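Local coordinates for extracellular solute-binding protein family 1 (Pseudothermotoga lettingae, PDB 5CI5), which binds the sugar alpha-D-tagatose and probably delivers it to an ABC transporter as its extracellular solute-binding component, at residues F199-A203 / G204-L208. Sequence-based numbering, arbitrary orientation.
Sequences FLYAA and GGKLL
Leu200 and Tyr201 in the last turn of helix 190-202 receive the chain that leaves it, residues 204-207. The helix ends in a Schellman motif. Gly205 N donates to Leu200 O at 2.9 Å, and Gly204 N donates to Tyr201 O at 3.0 Å. These two bonds close the helix end. Gly204 makes the turn with a positive phi of 83°. Gly205 CA then lies 3.9 Å from Leu200 CD1. Here begins the loop to helix 220-234. The Leu207 side chain is about 12 Å from the bound tagatose, so the contact shapes a helix end and does not line the sugar pocket.

The tight part is the buried side. Leu200 has CG anti to its backbone nitrogen (chi1 174°), which carries the isobutyl group alongside the departing backbone. Its CD2 lies 3.5 Å from Lys206 C and also meets Leu207 CB. Trp162 of helix 162-172 packs on Ala203.

The Tyr201 side is partly exposed. Gly205 O sits over one face of the ring, offset toward the rim, 3.4 Å from Tyr201 CD2. Lys206 CA makes an off-centre CH-pi contact with the same ring. The Lys206 chain is bent at chi3, and NZ forms a weak, long ion pair with Asp210. Beyond the ring, Tyr201 OH accepts a nearly straight hydrogen bond from Leu207 N, 3.0 Å long with an N-H...O angle of 169°.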
# COMPACT_ATOMS: atom_id res chain seq x y z
N PHE A 199 -13.74 0.51 -1.65
CA PHE A 199 -15.16 0.45 -1.96
C PHE A 199 -16.02 1.27 -0.97
O PHE A 199 -17.00 1.90 -1.36
CB PHE A 199 -15.62 -1.01 -2.01
CG PHE A 199 -15.23 -1.72 -3.30
CD1 PHE A 199 -13.91 -1.87 -3.68
CD2 PHE A 199 -16.21 -2.21 -4.15
CE1 PHE A 199 -13.58 -2.52 -4.86
CE2 PHE A 199 -15.89 -2.84 -5.33
CZ PHE A 199 -14.57 -2.99 -5.69
N LEU A 200 -15.65 1.25 0.31
CA LEU A 200 -16.34 2.02 1.35
C LEU A 200 -16.34 3.51 1.03
O LEU A 200 -17.38 4.15 1.05
CB LEU A 200 -15.64 1.78 2.69
CG LEU A 200 -16.09 2.58 3.91
CD1 LEU A 200 -17.51 2.28 4.33
CD2 LEU A 200 -15.09 2.34 5.07
N TYR A 201 -15.16 4.04 0.73
CA TYR A 201 -15.03 5.45 0.42
C TYR A 201 -15.66 5.75 -0.94
O TYR A 201 -16.26 6.83 -1.11
CB TYR A 201 -13.55 5.90 0.51
CG TYR A 201 -13.13 6.12 1.97
CD1 TYR A 201 -12.67 5.06 2.76
CD2 TYR A 201 -13.25 7.37 2.57
CE1 TYR A 201 -12.33 5.25 4.08
CE2 TYR A 201 -12.90 7.56 3.91
CZ TYR A 201 -12.45 6.50 4.66
OH TYR A 201 -12.11 6.64 6.01
N ALA A 202 -15.61 4.80 -1.87
CA ALA A 202 -16.28 5.00 -3.17
C ALA A 202 -17.80 5.05 -3.01
O ALA A 202 -18.48 5.66 -3.83
CB ALA A 202 -15.87 3.91 -4.16
N ALA A 203 -18.33 4.44 -1.95
CA ALA A 203 -19.75 4.48 -1.63
C ALA A 203 -20.13 5.70 -0.77
O ALA A 203 -21.29 5.86 -0.41
CB ALA A 203 -20.16 3.21 -0.93
N GLY A 204 -19.15 6.55 -0.46
CA GLY A 204 -19.36 7.73 0.37
C GLY A 204 -19.34 7.48 1.88
O GLY A 204 -19.76 8.35 2.65
N GLY A 205 -18.87 6.30 2.29
CA GLY A 205 -18.69 5.98 3.69
C GLY A 205 -17.31 6.36 4.21
O GLY A 205 -16.51 6.97 3.50
N LYS A 206 -17.04 5.98 5.46
CA LYS A 206 -15.79 6.29 6.13
C LYS A 206 -15.49 5.15 7.08
O LYS A 206 -16.42 4.46 7.53
CB LYS A 206 -15.87 7.59 6.93
CG LYS A 206 -16.29 8.82 6.16
CD LYS A 206 -16.43 10.05 7.09
CE LYS A 206 -17.14 9.72 8.41
NZ LYS A 206 -17.53 10.92 9.19
N LEU A 207 -14.22 4.96 7.41
CA LEU A 207 -13.83 3.86 8.29
C LEU A 207 -14.16 4.16 9.76
O LEU A 207 -14.96 3.45 10.39
CB LEU A 207 -12.34 3.55 8.12
CG LEU A 207 -11.86 2.29 8.87
CD1 LEU A 207 -12.37 1.02 8.25
CD2 LEU A 207 -10.35 2.28 8.94
N LEU A 208 -13.54 5.21 10.29
CA LEU A 208 -13.86 5.73 11.62
C LEU A 208 -14.45 7.11 11.53
O LEU A 208 -14.36 7.80 10.50
CB LEU A 208 -12.60 5.77 12.49
CG LEU A 208 -11.72 4.52 12.62
CD1 LEU A 208 -10.57 4.82 13.63
CD2 LEU A 208 -12.52 3.31 13.06